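Local coordinates for protein caspase-3 (Porites astreoides, PDB 6WI4) that probably cleaves proteins after aspartate residues as a cysteine protease of the caspase family, acting in coral apoptosis, at residues A[170-175]-A[198-203]; A[158-163]-A[202-207]; A[15-20]-A[66-71]; A[53-58]-A[70-75]. One frame throughout, in Å; residues are numbered along the deposited sequence.

Contact 1: A[170-175]-A[198-203]; sequences IQSLTK and STYKSR
In the caspase fold, a helix flanking the central sheet meets the loop that runs on to the substrate site, and here helix 168-180 does so where Gln-171 and Ser-172 face Tyr-200. The contact is a small example of polar groups linked through water, with no direct bond between them. Tyr-200 points its ring at the helix, CG lying anti to its own carbonyl carbon (chi1 -83°), which leaves the hydroxyl leading. Ser-172 comes to the edge of that ring, near its plane, with OG 3.6 Å from Tyr-200 CE1. The Gln-171 amide stands 68° to the ring plane, and its OE1 stays 4.0 Å from Tyr-200 OH, too far for a direct bond. A water closes this gap, donating to Gln-171 OE1 at 3.0 Å and lying 2.9 Å from Tyr-200 OH. Trp-168, outside the two segments, stacks with the Tyr-200 ring. Further along the loop, Arg-203 N bonds an acidic side chain of the bound peptide. Ser-172 OG is itself tied to the backbone oxygen of Trp-168, and it accepts at 2.9 Å from a second water, which lies in the ring plane at the edge of Tyr-200.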
loop_
_atom_site.group_PDB
_atom_site.type_symbol
_atom_site.label_atom_id
_atom_site.label_comp_id
_atom_site.label_asym_id
_atom_site.label_seq_id
_atom_site.Cartn_x
_atom_site.Cartn_y
_atom_site.Cartn_z
ATOM N N ILE A 170 -2.153 -4.610 6.827
ATOM C CA ILE A 170 -1.883 -3.282 7.374
ATOM C C ILE A 170 -1.635 -3.358 8.880
ATOM O O ILE A 170 -0.765 -2.647 9.401
ATOM C CB ILE A 170 -3.011 -2.296 7.015
ATOM C CG1 ILE A 170 -3.125 -2.130 5.496
ATOM C CG2 ILE A 170 -2.760 -0.937 7.680
ATOM C CD1 ILE A 170 -1.867 -1.556 4.822
ATOM N N GLN A 171 -2.378 -4.218 9.600
ATOM C CA GLN A 171 -2.090 -4.474 11.015
ATOM C C GLN A 171 -0.632 -4.876 11.203
ATOM O O GLN A 171 0.056 -4.398 12.116
ATOM C CB GLN A 171 -2.982 -5.602 11.568
ATOM C CG GLN A 171 -4.422 -5.275 11.956
ATOM C CD GLN A 171 -5.105 -6.449 12.681
ATOM O OE1 GLN A 171 -4.887 -6.659 13.881
ATOM N NE2 GLN A 171 -5.923 -7.220 11.951
ATOM N N SER A 172 -0.162 -5.798 10.363
ATOM C CA SER A 172 1.193 -6.311 10.494
ATOM C C SER A 172 2.215 -5.268 10.075
ATOM O O SER A 172 3.276 -5.140 10.698
ATOM C CB SER A 172 1.362 -7.578 9.651
ATOM O OG SER A 172 0.493 -8.609 10.104
ATOM N N LEU A 173 1.916 -4.517 9.016
ATOM C CA LEU A 173 2.839 -3.490 8.553
ATOM C C LEU A 173 3.048 -2.426 9.623
ATOM O O LEU A 173 4.186 -2.034 9.906
ATOM C CB LEU A 173 2.327 -2.875 7.250
ATOM C CG LEU A 173 3.337 -2.015 6.498
ATOM C CD1 LEU A 173 3.282 -2.294 5.013
ATOM C CD2 LEU A 173 3.090 -0.556 6.807
ATOM N N THR A 174 1.964 -1.951 10.242
ATOM C CA THR A 174 2.155 -0.908 11.247
ATOM C C THR A 174 2.898 -1.450 12.468
ATOM O O THR A 174 3.767 -0.765 13.015
ATOM C CB THR A 174 0.809 -0.273 11.616
ATOM O OG1 THR A 174 -0.069 -1.257 12.157
ATOM C CG2 THR A 174 0.166 0.327 10.384
ATOM N N LYS A 175 2.628 -2.698 12.867
ATOM C CA LYS A 175 3.347 -3.295 13.990
ATOM C C LYS A 175 4.833 -3.430 13.684
ATOM O O LYS A 175 5.685 -3.005 14.475
ATOM C CB LYS A 175 2.749 -4.656 14.334
ATOM C CG LYS A 175 3.420 -5.359 15.498
ATOM C CD LYS A 175 2.520 -6.466 16.046
ATOM N N SER A 198 1.860 -14.574 7.216
ATOM C CA SER A 198 1.889 -16.001 6.922
ATOM C C SER A 198 1.524 -16.870 8.123
ATOM O O SER A 198 1.511 -18.098 7.979
ATOM C CB SER A 198 3.275 -16.379 6.398
ATOM O OG SER A 198 3.481 -15.843 5.096
ATOM N N THR A 199 1.239 -16.283 9.286
ATOM C CA THR A 199 0.785 -17.068 10.431
ATOM C C THR A 199 -0.721 -16.980 10.663
ATOM O O THR A 199 -1.261 -17.807 11.410
ATOM C CB THR A 199 1.526 -16.650 11.711
ATOM O OG1 THR A 199 1.167 -15.316 12.085
ATOM C CG2 THR A 199 3.039 -16.735 11.510
ATOM N N TYR A 200 -1.405 -16.018 10.042
ATOM C CA TYR A 200 -2.835 -15.829 10.261
ATOM C C TYR A 200 -3.638 -16.981 9.657
ATOM O O TYR A 200 -3.273 -17.548 8.624
ATOM C CB TYR A 200 -3.314 -14.525 9.614
ATOM C CG TYR A 200 -3.125 -13.229 10.375
ATOM C CD1 TYR A 200 -1.956 -12.492 10.253
ATOM C CD2 TYR A 200 -4.160 -12.701 11.141
ATOM C CE1 TYR A 200 -1.786 -11.290 10.932
ATOM C CE2 TYR A 200 -4.006 -11.502 11.821
ATOM C CZ TYR A 200 -2.821 -10.800 11.709
ATOM O OH TYR A 200 -2.678 -9.603 12.381
ATOM N N LYS A 201 -4.771 -17.294 10.289
ATOM C CA LYS A 201 -5.773 -18.196 9.724
ATOM C C LYS A 201 -7.127 -17.514 9.821
ATOM O O LYS A 201 -7.458 -16.961 10.871
ATOM C CB LYS A 201 -5.826 -19.538 10.471
ATOM C CG LYS A 201 -4.623 -20.425 10.277
ATOM C CD LYS A 201 -4.755 -21.715 11.087
ATOM C CE LYS A 201 -3.495 -22.569 10.962
ATOM N NZ LYS A 201 -3.578 -23.766 11.847
ATOM N N SER A 202 -7.910 -17.544 8.748
ATOM C CA SER A 202 -9.189 -16.846 8.803
ATOM C C SER A 202 -10.124 -17.537 9.785
ATOM O O SER A 202 -10.081 -18.759 9.963
ATOM C CB SER A 202 -9.856 -16.780 7.432
ATOM O OG SER A 202 -10.213 -18.087 7.005
ATOM N N ARG A 203 -10.967 -16.730 10.422
ATOM C CA ARG A 203 -11.980 -17.185 11.371
ATOM C C ARG A 203 -13.312 -16.643 10.871
ATOM O O ARG A 203 -13.649 -15.479 11.120
ATOM C CB ARG A 203 -11.671 -16.685 12.776
ATOM C CG ARG A 203 -10.570 -17.410 13.486
ATOM C CD ARG A 203 -10.378 -16.822 14.890
ATOM N NE ARG A 203 -11.658 -16.444 15.502
ATOM C CZ ARG A 203 -12.293 -17.154 16.435
ATOM N NH1 ARG A 203 -13.451 -16.725 16.918
ATOM N NH2 ARG A 203 -11.776 -18.289 16.889
HETATM O O HOH W 1 -4.561 -9.508 14.604
HETATM O O HOH W 2 -0.490 -8.383 12.822
#

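Contact 2: A[158-163]-A[202-207]; sequences YSWRNS and SRTGDY
Trp-160, in the 160-162 part of strand 156-162, faces Ser-202 of the irregular segment 202-207, and the two backbones stay well apart, 7.7 Å between the CA atoms of Trp-160 and Ser-202. The gap is filled by the indole. Ser-202 lays its CB over one face of the six-membered ring, 3.6 Å from the centroid of that Trp-160 ring and 10° off the normal, a CH-pi contact. Its OG is turned between the backbone N and the carbonyl carbon (chi1 66°) and is bound to Lys-212 N and Ser-209 O, so the hydroxyl serves the loop while the methylene serves the ring. Thr-204 approaches obliquely at the outer end of the indole, its CG2 3.8 Å from Trp-160 CZ3. The other branch of this threonine forms an ST turn: Asp-206 N donates to Thr-204 OG1 at 3.1 Å and 162°, and Ser-209 OG bonds the same oxygen. Were Trp-160 a mere alanine, Ser-202 CB would probably lose the ring beneath it and the Thr-204 methyl its aromatic neighbour. Trp-160 and Arg-161 pair antiparallel with the bound peptide, and Arg-161 forms a salt bridge to one of its acidic side chains. The arrangement is consistent with the substrate groove of caspases, where the strand and the loop both meet the peptide.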
loop_
_atom_site.group_PDB
_atom_site.type_symbol
_atom_site.label_atom_id
_atom_site.label_comp_id
_atom_site.label_asym_id
_atom_site.label_seq_id
_atom_site.Cartn_x
_atom_site.Cartn_y
_atom_site.Cartn_z
ATOM N N TYR A 158 -7.416 -13.835 -2.865
ATOM C CA TYR A 158 -8.043 -12.912 -1.931
ATOM C C TYR A 158 -7.023 -12.364 -0.933
ATOM O O TYR A 158 -5.966 -12.958 -0.683
ATOM C CB TYR A 158 -9.131 -13.624 -1.128
ATOM C CG TYR A 158 -10.385 -14.031 -1.871
ATOM C CD1 TYR A 158 -11.164 -13.094 -2.532
ATOM C CD2 TYR A 158 -10.810 -15.356 -1.862
ATOM C CE1 TYR A 158 -12.332 -13.464 -3.180
ATOM C CE2 TYR A 158 -11.976 -15.735 -2.502
ATOM C CZ TYR A 158 -12.730 -14.785 -3.159
ATOM O OH TYR A 158 -13.892 -15.164 -3.800
ATOM N N SER A 159 -7.390 -11.244 -0.317
ATOM C CA SER A 159 -6.692 -10.655 0.812
ATOM C C SER A 159 -7.710 -10.486 1.926
ATOM O O SER A 159 -8.872 -10.177 1.660
ATOM C CB SER A 159 -6.094 -9.300 0.410
ATOM O OG SER A 159 -5.317 -8.737 1.446
ATOM N N TRP A 160 -7.273 -10.661 3.167
ATOM C CA TRP A 160 -8.182 -10.718 4.307
ATOM C C TRP A 160 -8.176 -9.454 5.154
ATOM O O TRP A 160 -7.126 -8.861 5.425
ATOM C CB TRP A 160 -7.834 -11.918 5.181
ATOM C CG TRP A 160 -8.281 -13.227 4.616
ATOM C CD1 TRP A 160 -7.524 -14.126 3.922
ATOM C CD2 TRP A 160 -9.585 -13.809 4.741
ATOM N NE1 TRP A 160 -8.279 -15.232 3.594
ATOM C CE2 TRP A 160 -9.549 -15.056 4.081
ATOM C CE3 TRP A 160 -10.781 -13.387 5.326
ATOM C CZ2 TRP A 160 -10.659 -15.894 4.007
ATOM C CZ3 TRP A 160 -11.887 -14.223 5.245
ATOM C CH2 TRP A 160 -11.814 -15.458 4.588
ATOM N N ARG A 161 -9.370 -9.063 5.584
ATOM C CA ARG A 161 -9.598 -7.887 6.409
ATOM C C ARG A 161 -10.518 -8.280 7.551
ATOM O O ARG A 161 -11.505 -8.985 7.333
ATOM C CB ARG A 161 -10.239 -6.773 5.574
ATOM C CG ARG A 161 -10.873 -5.619 6.361
ATOM C CD ARG A 161 -11.522 -4.605 5.412
ATOM N NE ARG A 161 -12.148 -5.271 4.275
ATOM C CZ ARG A 161 -13.316 -5.906 4.313
ATOM N NH1 ARG A 161 -14.039 -5.944 5.426
ATOM N NH2 ARG A 161 -13.772 -6.502 3.221
ATOM N N ASN A 162 -10.205 -7.827 8.764
ATOM C CA ASN A 162 -11.077 -8.057 9.907
ATOM C C ASN A 162 -11.907 -6.812 10.198
ATOM O O ASN A 162 -11.387 -5.692 10.216
ATOM C CB ASN A 162 -10.278 -8.443 11.151
ATOM C CG ASN A 162 -11.178 -8.786 12.325
ATOM O OD1 ASN A 162 -11.451 -7.946 13.180
ATOM N ND2 ASN A 162 -11.667 -10.021 12.356
ATOM N N SER A 163 -13.199 -7.019 10.468
ATOM C CA SER A 163 -14.113 -5.891 10.598
ATOM C C SER A 163 -13.828 -5.049 11.837
ATOM O O SER A 163 -14.153 -3.857 11.855
ATOM C CB SER A 163 -15.551 -6.394 10.632
ATOM O OG SER A 163 -15.755 -7.223 11.764
ATOM N N SER A 202 -7.910 -17.544 8.748
ATOM C CA SER A 202 -9.189 -16.846 8.803
ATOM C C SER A 202 -10.124 -17.537 9.785
ATOM O O SER A 202 -10.081 -18.759 9.963
ATOM C CB SER A 202 -9.856 -16.780 7.432
ATOM O OG SER A 202 -10.213 -18.087 7.005
ATOM N N ARG A 203 -10.967 -16.730 10.422
ATOM C CA ARG A 203 -11.980 -17.185 11.371
ATOM C C ARG A 203 -13.312 -16.643 10.871
ATOM O O ARG A 203 -13.649 -15.479 11.120
ATOM C CB ARG A 203 -11.671 -16.685 12.776
ATOM C CG ARG A 203 -10.570 -17.410 13.486
ATOM C CD ARG A 203 -10.378 -16.822 14.890
ATOM N NE ARG A 203 -11.658 -16.444 15.502
ATOM C CZ ARG A 203 -12.293 -17.154 16.435
ATOM N NH1 ARG A 203 -13.451 -16.725 16.918
ATOM N NH2 ARG A 203 -11.776 -18.289 16.889
ATOM N N THR A 204 -14.055 -17.467 10.130
ATOM C CA THR A 204 -15.339 -17.067 9.589
ATOM C C THR A 204 -16.490 -17.933 10.051
ATOM O O THR A 204 -17.635 -17.486 9.971
ATOM C CB THR A 204 -15.332 -17.103 8.054
ATOM O OG1 THR A 204 -15.208 -18.462 7.624
ATOM C CG2 THR A 204 -14.168 -16.277 7.484
ATOM N N GLY A 205 -16.220 -19.146 10.514
ATOM C CA GLY A 205 -17.272 -20.105 10.806
ATOM C C GLY A 205 -17.937 -20.709 9.589
ATOM O O GLY A 205 -18.860 -21.517 9.741
ATOM N N ASP A 206 -17.492 -20.352 8.387
ATOM C CA ASP A 206 -18.076 -20.785 7.122
ATOM C C ASP A 206 -17.125 -21.804 6.507
ATOM O O ASP A 206 -15.958 -21.488 6.266
ATOM C CB ASP A 206 -18.272 -19.559 6.220
ATOM C CG ASP A 206 -18.815 -19.887 4.843
ATOM O OD1 ASP A 206 -18.063 -20.422 4.007
ATOM O OD2 ASP A 206 -19.987 -19.546 4.577
ATOM N N TYR A 207 -17.604 -23.027 6.262
ATOM C CA TYR A 207 -16.659 -24.070 5.863
ATOM C C TYR A 207 -15.893 -23.698 4.597
ATOM O O TYR A 207 -14.714 -24.045 4.466
ATOM C CB TYR A 207 -17.354 -25.415 5.661
ATOM C CG TYR A 207 -16.379 -26.443 5.129
ATOM C CD1 TYR A 207 -15.373 -26.950 5.940
ATOM C CD2 TYR A 207 -16.426 -26.860 3.803
ATOM C CE1 TYR A 207 -14.461 -27.871 5.458
ATOM C CE2 TYR A 207 -15.516 -27.780 3.312
ATOM C CZ TYR A 207 -14.537 -28.281 4.143
ATOM O OH TYR A 207 -13.630 -29.197 3.662
#

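Contact 3: A[15-20]-A[66-71]; sequences VIINNK and RRITKE
Ile-68 of helix 62-73 plugs onto strand 13-18 by touching Val-15 and Ile-17, two residues that point to the same face of the sheet. A single branched side chain serves both partners, one branch each. Its CD1, at the end of a chain with CG1 anti to the carbonyl carbon (chi1 -67°), meets Ile-17 CD1 tip to tip at 4.1 Å. The shorter branch, CG2, lies 4.1 Å from Val-15 CG1, the two side chains meeting at a slant. All three residues are buried, and Gln-60 and Tyr-57 also pack against Ile-68.

On the solvent side of the same helix the character changes. Arg-66, Arg-67 and Lys-70 are exposed and make no approach to the strand. Here the bonds run along the helix: Arg-67 NE donates to Glu-71 OE2 at 2.8 Å and 164°, a salt bridge that lies nearly in the guanidinium plane but meets the carboxylate from above its own. Thr-69, on the flank, is buried against Phe-85 and Ile-111, and its hydroxyl donates to Arg-66 O at 2.9 Å, an oxygen that already receives Lys-70 N from the same face.

The chemistry is therefore divided. Methyl groups, which impose no bond direction, seat the helix on the sheet by shape, while the Arg-67 to Glu-71 pair lies along the helix and probably does little to set that fit.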
loop_
_atom_site.group_PDB
_atom_site.type_symbol
_atom_site.label_atom_id
_atom_site.label_comp_id
_atom_site.label_asym_id
_atom_site.label_seq_id
_atom_site.Cartn_x
_atom_site.Cartn_y
_atom_site.Cartn_z
ATOM N N VAL A 15 0.071 9.657 0.365
ATOM C CA VAL A 15 -1.353 9.605 0.047
ATOM C C VAL A 15 -1.967 8.331 0.617
ATOM O O VAL A 15 -1.400 7.240 0.480
ATOM C CB VAL A 15 -1.570 9.663 -1.475
ATOM C CG1 VAL A 15 -3.046 9.447 -1.808
ATOM C CG2 VAL A 15 -1.047 10.974 -2.041
ATOM N N ILE A 16 -3.141 8.458 1.237
ATOM C CA ILE A 16 -3.968 7.317 1.637
ATOM C C ILE A 16 -5.333 7.480 1.000
ATOM O O ILE A 16 -6.033 8.462 1.278
ATOM C CB ILE A 16 -4.121 7.212 3.162
ATOM C CG1 ILE A 16 -2.759 7.084 3.831
ATOM C CG2 ILE A 16 -5.033 6.039 3.524
ATOM C CD1 ILE A 16 -2.850 7.268 5.345
ATOM N N ILE A 17 -5.728 6.512 0.182
ATOM C CA ILE A 17 -7.070 6.453 -0.381
ATOM C C ILE A 17 -7.787 5.288 0.281
ATOM O O ILE A 17 -7.344 4.141 0.191
ATOM C CB ILE A 17 -7.036 6.323 -1.909
ATOM C CG1 ILE A 17 -6.426 7.600 -2.511
ATOM C CG2 ILE A 17 -8.448 6.101 -2.440
ATOM C CD1 ILE A 17 -6.074 7.488 -3.982
ATOM N N ASN A 18 -8.881 5.589 0.972
ATOM C CA ASN A 18 -9.586 4.640 1.826
ATOM C C ASN A 18 -10.989 4.435 1.263
ATOM O O ASN A 18 -11.869 5.276 1.475
ATOM C CB ASN A 18 -9.634 5.183 3.249
ATOM C CG ASN A 18 -10.390 4.285 4.188
ATOM O OD1 ASN A 18 -10.052 3.114 4.343
ATOM N ND2 ASN A 18 -11.432 4.828 4.824
ATOM N N ASN A 19 -11.217 3.327 0.558
ATOM C CA ASN A 19 -12.517 3.069 -0.056
ATOM C C ASN A 19 -13.285 2.045 0.777
ATOM O O ASN A 19 -12.915 0.866 0.847
ATOM C CB ASN A 19 -12.340 2.634 -1.511
ATOM C CG ASN A 19 -12.099 3.816 -2.431
ATOM O OD1 ASN A 19 -12.149 4.974 -2.000
ATOM N ND2 ASN A 19 -11.827 3.539 -3.706
ATOM N N LYS A 20 -14.362 2.501 1.416
ATOM C CA LYS A 20 -15.173 1.656 2.280
ATOM C C LYS A 20 -16.495 1.257 1.653
ATOM O O LYS A 20 -16.873 0.089 1.726
ATOM C CB LYS A 20 -15.450 2.366 3.613
ATOM C CG LYS A 20 -16.200 1.495 4.611
ATOM C CD LYS A 20 -16.431 2.230 5.929
ATOM N N ARG A 66 -7.673 9.076 -10.276
ATOM C CA ARG A 66 -6.808 9.578 -11.337
ATOM C C ARG A 66 -6.473 11.051 -11.122
ATOM O O ARG A 66 -5.332 11.473 -11.346
ATOM C CB ARG A 66 -7.474 9.365 -12.701
ATOM C CG ARG A 66 -7.619 7.895 -13.107
ATOM C CD ARG A 66 -7.883 7.748 -14.601
ATOM N NE ARG A 66 -7.844 6.344 -15.007
ATOM C CZ ARG A 66 -8.922 5.580 -15.134
ATOM N NH1 ARG A 66 -8.801 4.310 -15.498
ATOM N NH2 ARG A 66 -10.122 6.091 -14.899
ATOM N N ARG A 67 -7.442 11.840 -10.647
ATOM C CA ARG A 67 -7.165 13.245 -10.360
ATOM C C ARG A 67 -6.099 13.380 -9.280
ATOM O O ARG A 67 -5.165 14.185 -9.411
ATOM C CB ARG A 67 -8.450 13.965 -9.943
ATOM C CG ARG A 67 -8.222 15.417 -9.485
ATOM C CD ARG A 67 -9.500 16.075 -8.938
ATOM N NE ARG A 67 -9.195 17.336 -8.257
ATOM C CZ ARG A 67 -10.084 18.282 -7.947
ATOM N NH1 ARG A 67 -9.683 19.378 -7.312
ATOM N NH2 ARG A 67 -11.372 18.135 -8.248
ATOM N N ILE A 68 -6.209 12.586 -8.210
ATOM C CA ILE A 68 -5.219 12.644 -7.137
ATOM C C ILE A 68 -3.836 12.288 -7.669
ATOM O O ILE A 68 -2.845 12.971 -7.383
ATOM C CB ILE A 68 -5.631 11.723 -5.976
ATOM C CG1 ILE A 68 -6.892 12.259 -5.300
ATOM C CG2 ILE A 68 -4.524 11.650 -4.945
ATOM C CD1 ILE A 68 -7.626 11.212 -4.482
ATOM N N THR A 69 -3.739 11.209 -8.448
ATOM C CA THR A 69 -2.419 10.811 -8.930
ATOM C C THR A 69 -1.837 11.855 -9.874
ATOM O O THR A 69 -0.637 12.131 -9.819
ATOM C CB THR A 69 -2.472 9.437 -9.596
ATOM O OG1 THR A 69 -3.296 9.485 -10.765
ATOM C CG2 THR A 69 -3.028 8.418 -8.628
ATOM N N LYS A 70 -2.681 12.492 -10.698
ATOM C CA LYS A 70 -2.183 13.557 -11.569
ATOM C C LYS A 70 -1.698 14.754 -10.759
ATOM O O LYS A 70 -0.647 15.328 -11.060
ATOM C CB LYS A 70 -3.260 13.994 -12.563
ATOM C CG LYS A 70 -2.796 15.160 -13.440
ATOM C CD LYS A 70 -3.725 15.427 -14.600
ATOM C CE LYS A 70 -3.138 16.510 -15.501
ATOM N NZ LYS A 70 -3.970 16.757 -16.713
ATOM N N GLU A 71 -2.442 15.141 -9.721
ATOM C CA GLU A 71 -1.991 16.239 -8.872
ATOM C C GLU A 71 -0.664 15.922 -8.190
ATOM O O GLU A 71 0.157 16.824 -7.990
ATOM C CB GLU A 71 -3.076 16.575 -7.842
ATOM C CG GLU A 71 -4.332 17.112 -8.512
ATOM C CD GLU A 71 -5.499 17.324 -7.576
ATOM O OE1 GLU A 71 -5.487 16.807 -6.436
ATOM O OE2 GLU A 71 -6.443 18.014 -8.009
#

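Contact 4: A[53-58]-A[70-75]; sequences DVRIYN and KEMAIT
Arg-55 and Met-72 cross obliquely where strand 53-58 passes the C-terminal part of helix 62-73, a worked case of a charged group braced along its own strand and touching the helix with its remaining nitrogen. The arginine bends at chi2 (-87°), which swings the guanidinium back beside Asp-53. There it grips the carboxylate side-on: NE donates to Asp-53 OD1 at 3.1 Å and NH2 to Asp-53 OD2 at 2.9 Å. Both oxygens lie close to the guanidinium plane, yet they are met from above the plane of the carboxylate. The group's rotation being fixed, NH1 is left facing the helix, 3.9 Å from Met-72 CE, which arrives oblique to the guanidinium. A water in that plane accepts a weak bond from Arg-55 NH1 and donates to Thr-75 OG1 at 2.9 Å; the threonine in turn donates to Glu-71 O at 2.8 Å. With a leucine in place of Arg-55, the Asp-53 carboxylate is likely to lose its ion pair. Tyr-57 OH only approaches Glu-71 OE1, at 4.4 Å, the carboxylate being engaged by Arg-67. Around the contact, Met-72 packs on Ile-13 and Val-15 of neighbouring strand 13-18, while Val-54 and Ile-56 turn to helix 36-49 on the opposite face of this edge strand.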
loop_
_atom_site.group_PDB
_atom_site.type_symbol
_atom_site.label_atom_id
_atom_site.label_comp_id
_atom_site.label_asym_id
_atom_site.label_seq_id
_atom_site.Cartn_x
_atom_site.Cartn_y
_atom_site.Cartn_z
ATOM N N ASP A 53 4.081 14.157 4.889
ATOM C CA ASP A 53 2.902 15.024 4.830
ATOM C C ASP A 53 1.750 14.175 4.304
ATOM O O ASP A 53 1.713 13.844 3.117
ATOM C CB ASP A 53 3.224 16.217 3.928
ATOM C CG ASP A 53 2.027 17.122 3.634
ATOM O OD1 ASP A 53 0.901 16.889 4.117
ATOM O OD2 ASP A 53 2.247 18.109 2.899
ATOM N N VAL A 54 0.833 13.790 5.191
ATOM C CA VAL A 54 -0.167 12.767 4.894
ATOM C C VAL A 54 -1.423 13.412 4.328
ATOM O O VAL A 54 -1.957 14.368 4.905
ATOM C CB VAL A 54 -0.494 11.953 6.153
ATOM C CG1 VAL A 54 -1.599 10.956 5.873
ATOM C CG2 VAL A 54 0.761 11.258 6.640
ATOM N N ARG A 55 -1.896 12.887 3.197
ATOM C CA ARG A 55 -3.113 13.361 2.548
ATOM C C ARG A 55 -4.090 12.197 2.468
ATOM O O ARG A 55 -3.756 11.143 1.913
ATOM C CB ARG A 55 -2.801 13.924 1.158
ATOM C CG ARG A 55 -1.538 14.769 1.099
ATOM C CD ARG A 55 -1.776 16.227 1.428
ATOM N NE ARG A 55 -0.544 17.022 1.324
ATOM C CZ ARG A 55 -0.033 17.493 0.184
ATOM N NH1 ARG A 55 -0.641 17.271 -0.974
ATOM N NH2 ARG A 55 1.090 18.202 0.197
ATOM N N ILE A 56 -5.284 12.371 3.027
ATOM C CA ILE A 56 -6.243 11.286 3.224
ATOM C C ILE A 56 -7.502 11.578 2.425
ATOM O O ILE A 56 -8.064 12.674 2.521
ATOM C CB ILE A 56 -6.585 11.088 4.712
ATOM C CG1 ILE A 56 -5.311 10.857 5.522
ATOM C CG2 ILE A 56 -7.562 9.920 4.882
ATOM C CD1 ILE A 56 -5.533 10.839 7.018
ATOM N N TYR A 57 -7.954 10.584 1.658
ATOM C CA TYR A 57 -9.182 10.657 0.883
ATOM C C TYR A 57 -10.022 9.421 1.152
ATOM O O TYR A 57 -9.482 8.314 1.264
ATOM C CB TYR A 57 -8.887 10.747 -0.619
ATOM C CG TYR A 57 -8.234 12.042 -1.061
ATOM C CD1 TYR A 57 -6.848 12.196 -1.073
ATOM C CD2 TYR A 57 -9.011 13.102 -1.488
ATOM C CE1 TYR A 57 -6.268 13.404 -1.495
ATOM C CE2 TYR A 57 -8.451 14.290 -1.910
ATOM C CZ TYR A 57 -7.091 14.439 -1.912
ATOM O OH TYR A 57 -6.585 15.651 -2.343
ATOM N N ASN A 58 -11.339 9.596 1.247
ATOM C CA ASN A 58 -12.257 8.490 1.488
ATOM C C ASN A 58 -13.249 8.342 0.343
ATOM O O ASN A 58 -13.752 9.338 -0.179
ATOM C CB ASN A 58 -13.026 8.687 2.798
ATOM C CG ASN A 58 -12.110 8.770 4.004
ATOM O OD1 ASN A 58 -11.577 7.758 4.451
ATOM N ND2 ASN A 58 -11.927 9.974 4.536
ATOM N N LYS A 70 -2.681 12.492 -10.698
ATOM C CA LYS A 70 -2.183 13.557 -11.569
ATOM C C LYS A 70 -1.698 14.754 -10.759
ATOM O O LYS A 70 -0.647 15.328 -11.060
ATOM C CB LYS A 70 -3.260 13.994 -12.563
ATOM C CG LYS A 70 -2.796 15.160 -13.440
ATOM C CD LYS A 70 -3.725 15.427 -14.600
ATOM C CE LYS A 70 -3.138 16.510 -15.501
ATOM N NZ LYS A 70 -3.970 16.757 -16.713
ATOM N N GLU A 71 -2.442 15.141 -9.721
ATOM C CA GLU A 71 -1.991 16.239 -8.872
ATOM C C GLU A 71 -0.664 15.922 -8.190
ATOM O O GLU A 71 0.157 16.824 -7.990
ATOM C CB GLU A 71 -3.076 16.575 -7.842
ATOM C CG GLU A 71 -4.332 17.112 -8.512
ATOM C CD GLU A 71 -5.499 17.324 -7.576
ATOM O OE1 GLU A 71 -5.487 16.807 -6.436
ATOM O OE2 GLU A 71 -6.443 18.014 -8.009
ATOM N N MET A 72 -0.424 14.648 -7.840
ATOM C CA MET A 72 0.861 14.277 -7.254
ATOM C C MET A 72 1.968 14.265 -8.305
ATOM O O MET A 72 3.110 14.645 -8.018
ATOM C CB MET A 72 0.757 12.906 -6.578
ATOM C CG MET A 72 -0.180 12.873 -5.390
ATOM S SD MET A 72 0.308 14.017 -4.094
ATOM C CE MET A 72 -1.024 15.205 -4.214
ATOM N N ALA A 73 1.651 13.843 -9.528
ATOM C CA ALA A 73 2.666 13.778 -10.578
ATOM C C ALA A 73 3.135 15.162 -11.004
ATOM O O ALA A 73 4.276 15.314 -11.460
ATOM C CB ALA A 73 2.121 13.009 -11.776
ATOM N N ILE A 74 2.272 16.175 -10.880
ATOM C CA ILE A 74 2.609 17.552 -11.255
ATOM C C ILE A 74 3.171 18.343 -10.082
ATOM O O ILE A 74 3.613 19.493 -10.268
ATOM C CB ILE A 74 1.360 18.253 -11.830
ATOM C CG1 ILE A 74 1.736 19.361 -12.810
ATOM C CG2 ILE A 74 0.484 18.791 -10.718
ATOM C CD1 ILE A 74 0.521 20.063 -13.401
ATOM N N THR A 75 3.166 17.767 -8.881
ATOM C CA THR A 75 3.770 18.392 -7.716
ATOM C C THR A 75 5.275 18.530 -7.915
ATOM O O THR A 75 5.915 17.677 -8.536
ATOM C CB THR A 75 3.466 17.551 -6.469
ATOM O OG1 THR A 75 2.085 17.700 -6.107
ATOM C CG2 THR A 75 4.330 17.958 -5.287
HETATM O O HOH W 3 0.944 18.843 -3.659
#

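How the contacts relate
The four contacts fall into two pairs. Contacts 3 and 4 lie about 7 Å apart between centres, share Lys-70 and Glu-71 and use one helix, 62-73, which covers the adjacent parallel strands 13-18 and 53-58; Ile-68 CD1 reaches Tyr-57 CG at 3.6 Å between them. They close first along the chain. Contacts 1 and 2 follow, about 12 Å apart between centres, and meet in Ser-202 and Arg-203 of one loop. Contacts 2 and 4 are farthest apart, about 32 Å between centres. One pair thus seats a helix over the edge strand and its neighbour, whereas the other ties the substrate-binding loop to a strand and to helix 168-180, all within one caspase domain.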